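Local coordinates for Slr1438 protein (Synechocystis sp., PDB 3K25), which is of unknown function but, as a member of the aldose 1-epimerase family, probably binds carbohydrate and may act as a sugar isomerase, at residues D9-Y14 with E51-P56; G33-W38 with P44-D49; L25-G30 with L112-S117; S59-I64 with A246-L251; L97-I102 with F130-S135. All coordinates share one frame; numbering follows the deposited sequence.

Contact 1. Residues D9-Y14 with E51-P56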
# COMPACT_ATOMS: atom_id res chain seq x y z
N ASP A 9 20.54 11.94 7.57
CA ASP A 9 19.48 11.72 8.54
C ASP A 9 18.94 10.32 8.35
O ASP A 9 18.93 9.79 7.24
CB ASP A 9 18.35 12.73 8.33
CG ASP A 9 17.37 12.73 9.48
OD1 ASP A 9 17.62 13.43 10.49
OD2 ASP A 9 16.34 12.02 9.39
N ARG A 10 18.51 9.70 9.45
CA ARG A 10 17.92 8.37 9.41
C ARG A 10 16.81 8.33 10.45
O ARG A 10 17.06 8.50 11.63
CB ARG A 10 18.95 7.28 9.70
CG ARG A 10 18.41 5.89 9.38
CD ARG A 10 19.46 4.81 9.56
NE ARG A 10 19.82 4.64 10.97
CZ ARG A 10 20.69 3.74 11.41
NH1 ARG A 10 21.31 2.93 10.55
NH2 ARG A 10 20.96 3.65 12.70
N PRO A 11 15.57 8.10 10.01
CA PRO A 11 14.41 8.05 10.91
C PRO A 11 14.37 6.87 11.85
O PRO A 11 15.06 5.86 11.64
CB PRO A 11 13.23 8.05 9.95
CG PRO A 11 13.78 7.25 8.79
CD PRO A 11 15.17 7.82 8.62
N LEU A 12 13.54 6.99 12.88
CA LEU A 12 13.37 5.93 13.85
C LEU A 12 12.80 4.73 13.08
O LEU A 12 11.67 4.75 12.58
CB LEU A 12 12.43 6.37 14.96
CG LEU A 12 12.51 5.44 16.16
CD1 LEU A 12 12.57 6.26 17.44
CD2 LEU A 12 11.33 4.49 16.15
N THR A 13 13.62 3.69 13.00
CA THR A 13 13.26 2.50 12.26
C THR A 13 13.12 1.27 13.13
O THR A 13 13.99 0.97 13.97
CB THR A 13 14.33 2.22 11.20
OG1 THR A 13 14.51 3.41 10.42
CG2 THR A 13 13.93 1.06 10.30
N TYR A 14 12.02 0.55 12.94
CA TYR A 14 11.78 -0.68 13.67
C TYR A 14 12.23 -1.84 12.80
O TYR A 14 12.12 -1.78 11.58
CB TYR A 14 10.29 -0.81 14.04
CG TYR A 14 10.00 -0.25 15.41
CD1 TYR A 14 9.91 1.13 15.62
CD2 TYR A 14 9.90 -1.09 16.52
CE1 TYR A 14 9.73 1.65 16.91
CE2 TYR A 14 9.73 -0.58 17.80
CZ TYR A 14 9.65 0.78 17.99
OH TYR A 14 9.50 1.26 19.27
N GLU A 51 18.10 6.31 -1.73
CA GLU A 51 18.56 7.66 -1.96
C GLU A 51 17.40 8.64 -1.95
O GLU A 51 17.44 9.66 -1.26
CB GLU A 51 19.28 7.74 -3.30
CG GLU A 51 20.65 7.13 -3.25
CD GLU A 51 21.08 6.60 -4.58
OE1 GLU A 51 20.60 5.50 -4.95
OE2 GLU A 51 21.88 7.28 -5.27
N ARG A 52 16.37 8.32 -2.71
CA ARG A 52 15.20 9.18 -2.78
C ARG A 52 14.58 9.38 -1.39
O ARG A 52 14.20 10.49 -1.03
CB ARG A 52 14.17 8.57 -3.72
CG ARG A 52 12.97 9.44 -3.99
CD ARG A 52 11.93 8.63 -4.74
NE ARG A 52 10.73 9.41 -5.02
CZ ARG A 52 10.63 10.31 -5.99
NH1 ARG A 52 11.67 10.55 -6.78
NH2 ARG A 52 9.49 10.97 -6.17
N PHE A 53 14.52 8.29 -0.61
CA PHE A 53 13.94 8.32 0.73
C PHE A 53 14.67 9.30 1.65
O PHE A 53 14.22 9.57 2.78
CB PHE A 53 13.98 6.92 1.35
CG PHE A 53 13.11 6.76 2.57
CD1 PHE A 53 13.67 6.35 3.78
CD2 PHE A 53 11.73 6.96 2.50
CE1 PHE A 53 12.87 6.14 4.91
CE2 PHE A 53 10.91 6.76 3.61
CZ PHE A 53 11.48 6.34 4.82
N GLN A 54 15.78 9.83 1.16
CA GLN A 54 16.57 10.76 1.95
C GLN A 54 16.02 12.18 1.93
O GLN A 54 16.10 12.88 2.94
CB GLN A 54 18.02 10.71 1.47
CG GLN A 54 18.55 9.28 1.44
CD GLN A 54 19.71 9.04 2.39
OE1 GLN A 54 20.86 9.32 2.07
NE2 GLN A 54 19.40 8.51 3.58
N ASP A 55 15.45 12.62 0.81
CA ASP A 55 14.85 13.96 0.78
C ASP A 55 13.44 13.76 1.34
O ASP A 55 12.55 13.30 0.64
CB ASP A 55 14.77 14.51 -0.64
CG ASP A 55 14.17 15.91 -0.69
OD1 ASP A 55 13.22 16.17 0.08
OD2 ASP A 55 14.64 16.74 -1.51
N PRO A 56 13.23 14.13 2.61
CA PRO A 56 11.92 13.97 3.23
C PRO A 56 10.74 14.55 2.47
O PRO A 56 9.60 14.26 2.81
CB PRO A 56 12.12 14.62 4.60
CG PRO A 56 13.06 15.72 4.29
CD PRO A 56 14.08 15.03 3.41
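P11 meets F53 through one apolar touch, the ring carbon CG of the proline lying 4.1 Å from F53 CE1, with the two side chains crossing obliquely. CG of F53 stands anti to the backbone N (chi1 -166°), which swings the ring across to the proline. The same ring has other company: R31 makes a cation-pi contact with it, F48 meets it edge-to-face, and V28 of strand 23-28 packs against it as well as against P11.

The polar side is weaker. Q54 bends at chi2 and brings its NE2 to 3.9 Å from D9 O, too far for a hydrogen bond. Within D9-Y14, T13 OG1 donates to P11 O at 2.8 Å from well above the carbonyl plane, a bond that ties T13 back to P11 across L12. On the other segment, R52 reaches away to S59 O.

With little surface buried, one apolar touch and one loose polar approach, this surface contact is shallow; F53 owes most of its fixing to its other neighbours.

Contact 2. Residues G33-W38 with P44-D49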
# COMPACT_ATOMS: atom_id res chain seq x y z
N GLY A 33 3.74 5.12 8.68
CA GLY A 33 3.58 3.73 9.13
C GLY A 33 3.99 2.81 8.00
O GLY A 33 3.37 1.78 7.74
N LEU A 34 5.07 3.20 7.34
CA LEU A 34 5.61 2.52 6.18
C LEU A 34 6.59 1.37 6.36
O LEU A 34 7.59 1.49 7.08
CB LEU A 34 6.27 3.57 5.27
CG LEU A 34 7.02 3.10 4.02
CD1 LEU A 34 6.02 2.54 3.00
CD2 LEU A 34 7.81 4.25 3.41
N VAL A 35 6.29 0.26 5.68
CA VAL A 35 7.15 -0.92 5.62
C VAL A 35 8.07 -0.51 4.46
O VAL A 35 7.59 -0.28 3.35
CB VAL A 35 6.38 -2.20 5.18
CG1 VAL A 35 7.37 -3.29 4.79
CG2 VAL A 35 5.49 -2.68 6.28
N THR A 36 9.36 -0.39 4.70
CA THR A 36 10.25 0.03 3.62
C THR A 36 10.92 -1.13 2.93
O THR A 36 10.89 -1.23 1.71
CB THR A 36 11.33 0.96 4.15
OG1 THR A 36 12.05 0.29 5.18
CG2 THR A 36 10.71 2.22 4.72
N GLU A 37 11.53 -2.02 3.72
CA GLU A 37 12.23 -3.17 3.15
C GLU A 37 11.84 -4.47 3.84
O GLU A 37 11.49 -4.47 5.01
CB GLU A 37 13.74 -2.97 3.25
CG GLU A 37 14.23 -1.61 2.78
CD GLU A 37 15.73 -1.55 2.59
OE1 GLU A 37 16.48 -2.17 3.39
OE2 GLU A 37 16.18 -0.86 1.66
N TRP A 38 11.91 -5.56 3.09
CA TRP A 38 11.57 -6.88 3.61
C TRP A 38 12.44 -7.94 2.94
O TRP A 38 12.53 -7.98 1.72
CB TRP A 38 10.09 -7.16 3.35
CG TRP A 38 9.61 -8.56 3.67
CD1 TRP A 38 10.18 -9.45 4.53
CD2 TRP A 38 8.42 -9.18 3.17
NE1 TRP A 38 9.41 -10.60 4.60
CE2 TRP A 38 8.33 -10.46 3.77
CE3 TRP A 38 7.41 -8.79 2.27
CZ2 TRP A 38 7.27 -11.34 3.51
CZ3 TRP A 38 6.36 -9.67 2.01
CH2 TRP A 38 6.30 -10.94 2.63
N PRO A 44 15.86 -9.64 -1.21
CA PRO A 44 14.90 -8.53 -1.17
C PRO A 44 13.58 -8.83 -1.86
O PRO A 44 13.51 -8.93 -3.09
CB PRO A 44 15.65 -7.40 -1.87
CG PRO A 44 16.50 -8.13 -2.87
CD PRO A 44 17.03 -9.29 -2.04
N ILE A 45 12.53 -8.96 -1.07
CA ILE A 45 11.22 -9.22 -1.63
C ILE A 45 10.53 -7.90 -2.01
O ILE A 45 9.68 -7.88 -2.89
CB ILE A 45 10.39 -10.08 -0.65
CG1 ILE A 45 8.90 -9.91 -0.91
CG2 ILE A 45 10.73 -9.75 0.76
CD1 ILE A 45 8.10 -10.97 -0.17
N LEU A 46 10.94 -6.80 -1.37
CA LEU A 46 10.39 -5.47 -1.69
C LEU A 46 11.45 -4.60 -2.35
O LEU A 46 12.65 -4.79 -2.12
CB LEU A 46 9.92 -4.75 -0.43
CG LEU A 46 8.59 -5.18 0.18
CD1 LEU A 46 8.35 -4.43 1.50
CD2 LEU A 46 7.49 -4.90 -0.82
N TYR A 47 11.01 -3.65 -3.17
CA TYR A 47 11.93 -2.72 -3.83
C TYR A 47 11.91 -1.44 -3.02
O TYR A 47 10.86 -1.08 -2.49
CB TYR A 47 11.46 -2.41 -5.25
CG TYR A 47 12.02 -1.12 -5.84
CD1 TYR A 47 11.49 0.13 -5.50
CD2 TYR A 47 13.07 -1.16 -6.75
CE1 TYR A 47 11.98 1.31 -6.06
CE2 TYR A 47 13.58 0.01 -7.32
CZ TYR A 47 13.03 1.24 -6.98
OH TYR A 47 13.52 2.38 -7.57
N PHE A 48 13.04 -0.75 -2.92
CA PHE A 48 13.07 0.47 -2.14
C PHE A 48 14.16 1.44 -2.58
O PHE A 48 15.34 1.12 -2.56
CB PHE A 48 13.26 0.14 -0.66
CG PHE A 48 12.91 1.28 0.26
CD1 PHE A 48 11.60 1.77 0.31
CD2 PHE A 48 13.87 1.85 1.09
CE1 PHE A 48 11.25 2.82 1.16
CE2 PHE A 48 13.53 2.90 1.94
CZ PHE A 48 12.21 3.39 1.98
N ASP A 49 13.75 2.64 -2.96
CA ASP A 49 14.69 3.66 -3.40
C ASP A 49 15.22 4.43 -2.19
O ASP A 49 14.64 5.43 -1.77
CB ASP A 49 13.99 4.62 -4.36
CG ASP A 49 14.95 5.59 -5.01
OD1 ASP A 49 15.94 5.96 -4.35
OD2 ASP A 49 14.71 5.98 -6.18
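The indole of W38 has I45 lying over one face, although the exact approach of I45 CD1 to the six-membered ring is modelled too close to rely on; L46 CG sits at the edge, near the ring plane. F48 takes T36 on one face: T36 CB lies 3.5 Å from the centroid of the F48 ring, 19° off the normal, a CH-pi contact. E37 approaches that phenyl obliquely, OE2 3.6 Å from F48 CD2, its carboxylate almost perpendicular to the ring; the charge itself is paired with R50. Between the two aromatic sites, L46 CD1 fills the middle, 3.6 Å from V35 CG1 and 3.7 Å from W38 CB.

One backbone bond is modelled, I45 N to W38 O, though the position of that oxygen is uncertain. On T36, a chi1 of 57° turns OG1 to S26 O of the neighbouring strand. T36 and E37 both face S26, a classic beta bulge in strand 34-40.

With W38 cut back to alanine, I45 would probably lose the flat surface it lies on, and a gap would open toward L138 and F284. The contact therefore works as a hairpin sealed mainly by hydrocarbon on aromatic faces, while its polar ends are satisfied by partners beyond the two segments.

Contact 3. Residues L25-G30 with L112-S117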
# COMPACT_ATOMS: atom_id res chain seq x y z
N LEU A 25 12.22 -7.49 8.48
CA LEU A 25 11.50 -6.37 7.87
C LEU A 25 11.85 -5.05 8.56
O LEU A 25 12.17 -5.02 9.76
CB LEU A 25 10.00 -6.65 7.95
CG LEU A 25 8.97 -5.65 7.41
CD1 LEU A 25 7.71 -6.42 7.02
CD2 LEU A 25 8.67 -4.58 8.45
N SER A 26 11.81 -3.97 7.79
CA SER A 26 12.10 -2.65 8.32
C SER A 26 10.88 -1.76 8.17
O SER A 26 10.40 -1.53 7.06
CB SER A 26 13.29 -2.04 7.58
OG SER A 26 14.43 -2.87 7.67
N LEU A 27 10.38 -1.26 9.29
CA LEU A 27 9.22 -0.39 9.29
C LEU A 27 9.56 0.94 9.98
O LEU A 27 10.08 0.94 11.09
CB LEU A 27 8.05 -1.10 9.97
CG LEU A 27 6.79 -0.38 10.46
CD1 LEU A 27 6.32 0.66 9.49
CD2 LEU A 27 5.73 -1.43 10.70
N VAL A 28 9.32 2.06 9.30
CA VAL A 28 9.60 3.37 9.87
C VAL A 28 8.29 4.18 9.97
O VAL A 28 7.87 4.85 9.02
CB VAL A 28 10.73 4.10 9.03
CG1 VAL A 28 10.68 3.66 7.61
CG2 VAL A 28 10.59 5.63 9.13
N PRO A 29 7.63 4.09 11.13
CA PRO A 29 6.36 4.71 11.56
C PRO A 29 6.14 6.21 11.38
O PRO A 29 5.03 6.64 11.11
CB PRO A 29 6.25 4.28 13.02
CG PRO A 29 7.68 4.09 13.43
CD PRO A 29 8.25 3.37 12.26
N GLY A 30 7.19 7.00 11.55
CA GLY A 30 7.06 8.44 11.39
C GLY A 30 6.84 8.87 9.95
O GLY A 30 6.46 10.02 9.69
N LEU A 112 4.05 -5.53 15.21
CA LEU A 112 4.13 -4.12 15.57
C LEU A 112 2.78 -3.44 15.30
O LEU A 112 2.22 -3.56 14.21
CB LEU A 112 5.24 -3.44 14.76
CG LEU A 112 5.94 -2.23 15.38
CD1 LEU A 112 4.93 -1.27 15.94
CD2 LEU A 112 6.84 -2.70 16.49
N ASP A 113 2.26 -2.75 16.31
CA ASP A 113 0.97 -2.06 16.19
C ASP A 113 1.10 -0.53 16.14
O ASP A 113 1.56 0.10 17.08
CB ASP A 113 0.06 -2.50 17.33
CG ASP A 113 -0.46 -3.90 17.14
OD1 ASP A 113 0.07 -4.61 16.26
OD2 ASP A 113 -1.39 -4.30 17.86
N LEU A 114 0.65 0.05 15.03
CA LEU A 114 0.73 1.48 14.81
C LEU A 114 -0.61 2.18 14.76
O LEU A 114 -1.63 1.60 14.37
CB LEU A 114 1.47 1.76 13.50
CG LEU A 114 2.82 1.07 13.35
CD1 LEU A 114 3.44 1.49 12.03
CD2 LEU A 114 3.72 1.44 14.52
N ARG A 115 -0.60 3.46 15.11
CA ARG A 115 -1.83 4.25 15.13
C ARG A 115 -1.72 5.59 14.44
O ARG A 115 -0.74 6.34 14.61
CB ARG A 115 -2.27 4.47 16.58
CG ARG A 115 -3.29 5.58 16.77
CD ARG A 115 -3.64 5.70 18.25
NE ARG A 115 -4.69 6.69 18.50
CZ ARG A 115 -4.47 7.97 18.75
NH1 ARG A 115 -3.22 8.44 18.79
NH2 ARG A 115 -5.49 8.78 18.94
N LEU A 116 -2.75 5.89 13.65
CA LEU A 116 -2.85 7.15 12.94
C LEU A 116 -4.20 7.76 13.27
O LEU A 116 -5.26 7.20 12.94
CB LEU A 116 -2.74 6.96 11.44
CG LEU A 116 -2.91 8.28 10.68
CD1 LEU A 116 -2.08 9.39 11.34
CD2 LEU A 116 -2.51 8.07 9.22
N SER A 117 -4.15 8.91 13.93
CA SER A 117 -5.35 9.61 14.34
C SER A 117 -5.55 10.90 13.57
O SER A 117 -4.59 11.56 13.16
CB SER A 117 -5.28 9.95 15.83
OG SER A 117 -6.34 10.80 16.22
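L27 and L114 reach toward each other tip to tip, and their methyl groups make the tight part of this contact. L114 CD1 is 3.9 Å from L27 CD1 and equally far from L27 CD2, fitting into the fork of the opposite leucine. P29 packs from beside: its CB lies 4.1 Å from L114 CD1, and L114 CD2 comes as near. L114 has CG anti to the carbonyl carbon (chi1 -52°), which directs both methyls at this pair. All three residues are buried; Y136 of strand 130-139 lies against both leucines, and V101 flanks L114.

Away from this knot the two segments hardly meet. The backbones stay 7.3 Å apart even at the CA atoms of P29 and L114. The other face of strand 110-117 is polar and partly exposed: D113 turns its side chain from L25-G30 to form a salt bridge with R111 and a hydrogen bond with S135, and R115 bridges the carboxylates of E100 and E131, with S117 CB under one face of its guanidinium.

Strand 23-28 belongs to a small four-stranded antiparallel sheet and strand 110-117 to a large eight-stranded one, so this is leucine packing between stacked sheets, as in the beta-sandwich of galactose mutarotase-like proteins.

Contact 4. Residues S59-I64 with A246-L251; sequences SVRGGI and AGKDYL
K248 NZ comes in across the aliphatic part of R61, 3.7 Å from R61 CD and 3.8 Å from R61 CG, with D49 OD2 at the distance of a long, weak ion pair. The two long side chains cross at about a right angle. K248 bends at chi3 (75°), and this kink carries the ammonium back to the arginine's edge, near the guanidinium plane. The like charges lie 4.5 Å apart, measured from R61 NE to K248 NZ, with the carboxylate of D49 near the lysine.

Y250 is the third member, its hydroxyl OH 4.3 Å from R61 CD, a loose touch. Its ring is held by others: Y166 edge-to-face, with Y47 and W243 also meeting it. Behind K248, D249 is the centre of an inverse gamma turn that leads into strand 250-256. On the R61 side, G62 adopts a positive phi at which a CB would run into the preceding carbonyl O.

The contact thus brings the loop before strand 66-67 against the start of strand 250-256 in the beta-sandwich of the galactose mutarotase-like fold, and the tyrosines and basic side chains gathered here may lie near a sugar pocket.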
# COMPACT_ATOMS: atom_id res chain seq x y z
N SER A 59 8.08 11.86 -2.60
CA SER A 59 7.16 10.76 -2.35
C SER A 59 7.98 9.49 -2.27
O SER A 59 8.98 9.35 -2.98
CB SER A 59 6.15 10.64 -3.49
OG SER A 59 6.80 10.23 -4.68
N VAL A 60 7.57 8.58 -1.41
CA VAL A 60 8.31 7.34 -1.28
C VAL A 60 8.07 6.46 -2.49
O VAL A 60 6.94 6.35 -2.98
CB VAL A 60 7.90 6.59 0.02
CG1 VAL A 60 6.39 6.65 0.22
CG2 VAL A 60 8.36 5.14 -0.06
N ARG A 61 9.15 5.86 -2.99
CA ARG A 61 9.14 4.96 -4.14
C ARG A 61 9.71 3.64 -3.69
O ARG A 61 10.92 3.44 -3.70
CB ARG A 61 10.00 5.49 -5.27
CG ARG A 61 9.38 6.61 -6.07
CD ARG A 61 8.56 6.09 -7.24
NE ARG A 61 7.89 7.20 -7.92
CZ ARG A 61 6.87 7.88 -7.41
NH1 ARG A 61 6.39 7.56 -6.21
NH2 ARG A 61 6.35 8.91 -8.08
N GLY A 62 8.82 2.73 -3.30
CA GLY A 62 9.26 1.43 -2.85
C GLY A 62 8.54 1.14 -1.56
O GLY A 62 7.76 1.96 -1.10
N GLY A 63 8.79 -0.02 -0.97
CA GLY A 63 8.11 -0.34 0.27
C GLY A 63 6.62 -0.56 0.06
O GLY A 63 6.18 -0.94 -1.03
N ILE A 64 5.84 -0.29 1.10
CA ILE A 64 4.41 -0.48 1.03
C ILE A 64 3.62 0.74 1.50
O ILE A 64 3.12 0.80 2.63
CB ILE A 64 4.00 -1.71 1.85
CG1 ILE A 64 4.90 -2.89 1.48
CG2 ILE A 64 2.55 -2.08 1.55
CD1 ILE A 64 4.68 -4.11 2.33
N ALA A 246 9.53 1.06 -17.18
CA ALA A 246 10.79 0.63 -17.78
C ALA A 246 11.95 1.15 -16.93
O ALA A 246 11.98 2.33 -16.56
CB ALA A 246 10.88 1.17 -19.21
N GLY A 247 12.90 0.27 -16.62
CA GLY A 247 14.04 0.69 -15.83
C GLY A 247 13.97 0.30 -14.36
O GLY A 247 14.68 -0.61 -13.92
N LYS A 248 13.13 0.99 -13.59
CA LYS A 248 12.99 0.70 -12.17
C LYS A 248 12.53 -0.75 -11.96
O LYS A 248 11.53 -1.19 -12.53
CB LYS A 248 12.01 1.69 -11.54
CG LYS A 248 12.35 3.14 -11.90
CD LYS A 248 11.71 4.18 -10.97
CE LYS A 248 12.43 4.26 -9.61
NZ LYS A 248 11.87 5.31 -8.69
N ASP A 249 13.27 -1.49 -11.15
CA ASP A 249 12.99 -2.90 -10.91
C ASP A 249 11.95 -3.26 -9.85
O ASP A 249 12.27 -3.83 -8.80
CB ASP A 249 14.30 -3.65 -10.61
CG ASP A 249 15.26 -3.64 -11.79
OD1 ASP A 249 14.87 -4.08 -12.89
OD2 ASP A 249 16.42 -3.19 -11.61
N TYR A 250 10.69 -2.94 -10.13
CA TYR A 250 9.60 -3.25 -9.22
C TYR A 250 8.28 -3.46 -9.94
O TYR A 250 8.04 -2.90 -11.02
CB TYR A 250 9.42 -2.13 -8.18
CG TYR A 250 8.94 -0.79 -8.72
CD1 TYR A 250 9.83 0.28 -8.88
CD2 TYR A 250 7.60 -0.58 -9.04
CE1 TYR A 250 9.39 1.53 -9.32
CE2 TYR A 250 7.14 0.67 -9.48
CZ TYR A 250 8.04 1.72 -9.62
OH TYR A 250 7.60 2.96 -10.01
N LEU A 251 7.42 -4.28 -9.35
CA LEU A 251 6.11 -4.55 -9.92
C LEU A 251 5.09 -4.42 -8.80
O LEU A 251 5.13 -5.16 -7.82
CB LEU A 251 6.05 -5.97 -10.51
CG LEU A 251 4.72 -6.41 -11.11
CD1 LEU A 251 4.33 -5.48 -12.24
CD2 LEU A 251 4.82 -7.83 -11.60

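Contact 5. Residues L97-I102 with F130-S135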
# COMPACT_ATOMS: atom_id res chain seq x y z
N LEU A 97 2.06 11.21 6.94
CA LEU A 97 2.05 11.54 8.37
C LEU A 97 2.69 10.52 9.29
O LEU A 97 2.80 9.34 8.96
CB LEU A 97 0.63 11.76 8.85
CG LEU A 97 -0.14 12.94 8.27
CD1 LEU A 97 -1.61 12.72 8.56
CD2 LEU A 97 0.37 14.25 8.85
N PRO A 98 3.13 10.97 10.48
CA PRO A 98 3.74 10.02 11.41
C PRO A 98 2.68 9.25 12.18
O PRO A 98 1.65 9.82 12.55
CB PRO A 98 4.60 10.90 12.31
CG PRO A 98 3.84 12.23 12.31
CD PRO A 98 3.42 12.37 10.87
N TRP A 99 2.93 7.97 12.40
CA TRP A 99 2.06 7.07 13.15
C TRP A 99 2.77 6.78 14.48
O TRP A 99 3.99 6.92 14.58
CB TRP A 99 1.86 5.76 12.38
CG TRP A 99 1.11 5.90 11.07
CD1 TRP A 99 1.36 6.78 10.04
CD2 TRP A 99 0.02 5.06 10.61
NE1 TRP A 99 0.51 6.53 8.98
CE2 TRP A 99 -0.31 5.49 9.30
CE3 TRP A 99 -0.69 3.99 11.17
CZ2 TRP A 99 -1.33 4.88 8.55
CZ3 TRP A 99 -1.70 3.39 10.42
CH2 TRP A 99 -2.01 3.83 9.12
N GLU A 100 2.02 6.38 15.51
CA GLU A 100 2.63 6.07 16.81
C GLU A 100 2.56 4.57 17.07
O GLU A 100 1.59 3.92 16.68
CB GLU A 100 1.86 6.73 17.96
CG GLU A 100 1.37 8.12 17.71
CD GLU A 100 0.46 8.63 18.81
OE1 GLU A 100 -0.59 7.99 19.08
OE2 GLU A 100 0.80 9.67 19.41
N VAL A 101 3.58 4.03 17.73
CA VAL A 101 3.57 2.62 18.06
C VAL A 101 2.76 2.48 19.36
O VAL A 101 3.12 3.07 20.39
CB VAL A 101 4.99 2.08 18.30
CG1 VAL A 101 4.94 0.58 18.56
CG2 VAL A 101 5.86 2.37 17.10
N ILE A 102 1.67 1.72 19.32
CA ILE A 102 0.83 1.53 20.49
C ILE A 102 0.79 0.07 20.91
O ILE A 102 -0.12 -0.34 21.63
CB ILE A 102 -0.62 2.00 20.25
CG1 ILE A 102 -1.34 1.02 19.32
CG2 ILE A 102 -0.62 3.41 19.65
CD1 ILE A 102 -2.85 1.13 19.38
N PHE A 130 -11.53 10.23 12.08
CA PHE A 130 -11.03 8.88 11.88
C PHE A 130 -9.91 8.46 12.83
O PHE A 130 -9.18 9.29 13.37
CB PHE A 130 -10.53 8.71 10.43
CG PHE A 130 -9.14 9.26 10.20
CD1 PHE A 130 -8.02 8.49 10.51
CD2 PHE A 130 -8.96 10.55 9.74
CE1 PHE A 130 -6.73 9.00 10.37
CE2 PHE A 130 -7.69 11.09 9.59
CZ PHE A 130 -6.56 10.32 9.91
N GLU A 131 -9.79 7.15 13.01
CA GLU A 131 -8.72 6.59 13.82
C GLU A 131 -8.36 5.23 13.22
O GLU A 131 -9.21 4.34 13.11
CB GLU A 131 -9.11 6.43 15.29
CG GLU A 131 -7.87 6.10 16.15
CD GLU A 131 -8.08 6.28 17.64
OE1 GLU A 131 -8.81 5.46 18.23
OE2 GLU A 131 -7.52 7.25 18.22
N LEU A 132 -7.10 5.08 12.83
CA LEU A 132 -6.63 3.84 12.23
C LEU A 132 -5.59 3.17 13.09
O LEU A 132 -4.67 3.83 13.58
CB LEU A 132 -6.01 4.13 10.86
CG LEU A 132 -6.83 4.31 9.59
CD1 LEU A 132 -8.11 5.08 9.86
CD2 LEU A 132 -5.95 5.03 8.57
N VAL A 133 -5.73 1.86 13.29
CA VAL A 133 -4.74 1.09 14.03
C VAL A 133 -4.43 -0.08 13.12
O VAL A 133 -5.30 -0.91 12.82
CB VAL A 133 -5.26 0.55 15.40
CG1 VAL A 133 -5.49 1.70 16.38
CG2 VAL A 133 -6.52 -0.23 15.20
N PHE A 134 -3.19 -0.14 12.63
CA PHE A 134 -2.78 -1.21 11.75
C PHE A 134 -1.84 -2.10 12.51
O PHE A 134 -1.03 -1.64 13.33
CB PHE A 134 -2.05 -0.67 10.50
CG PHE A 134 -2.95 0.01 9.49
CD1 PHE A 134 -4.26 0.39 9.82
CD2 PHE A 134 -2.48 0.31 8.21
CE1 PHE A 134 -5.07 1.06 8.90
CE2 PHE A 134 -3.28 0.98 7.28
CZ PHE A 134 -4.57 1.36 7.62
N SER A 135 -1.95 -3.40 12.26
CA SER A 135 -1.10 -4.38 12.91
C SER A 135 -0.28 -5.05 11.83
O SER A 135 -0.81 -5.61 10.88
CB SER A 135 -1.97 -5.41 13.65
OG SER A 135 -1.18 -6.39 14.30
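W99 does most of the work for its segment, putting the far edge of its indole against the face of F134. CH2 of W99 stands over the centre of the phenyl, 3.6 Å from F134 CE2, with CZ3 of the indole 3.7 Å from F134 CG; the ring planes are 62° apart and the centroid of the six-membered ring is 4.8 Å from that of F134, a T-shaped pair. CG of W99 lies anti to its carbonyl carbon (chi1 -66°), which sends the indole inward, and the pyrrole end is pinned by a hydrogen bond from NE1 to A94 O. L132 CD2 joins at 4.2 Å from W99 CH2, approaching the ring obliquely. Farther along, past E100 and V101, the chain reaches I102, whose CD1 lies 4.0 Å from V133 CG1; these two side chains cross at about a right angle nearer the surface.

Were F134 an alanine, the indole edge of W99 would probably lose the face it presses on, leaving a gap beside L161 and Q147. Strand 110-117 runs between strands 100-105 and 130-139 in the sheet, so these side chains meet across an intervening strand. The contact is entirely apolar: a buried aromatic pair fixed at one end by its indole N-H, with a thin aliphatic touch at the rim.

In the fold
From the N terminus, contact 1 closes the first loop, bringing the approach to strand 14-18 back to residues 51-56. Contact 2, a hairpin closure, lies wholly within that loop and also within the one contact 3 closes. Contact 3 crosses contact 1 and joins the small sheet to the large one; a probable hydrogen bond from Y14 N to L27 O, 2.7 Å, links them. Contact 4 makes the longest closure, from 59-64 to 246-251, crossing contact 3 and tying the loop before strand 66-67 to strand 250-256. Contact 5 falls inside contact 4's span but crosses contact 3; it spans the edge of the eight-stranded sheet, to which 112-117 also belongs. Contacts 4 and 5 sit about 24 Å apart between centres.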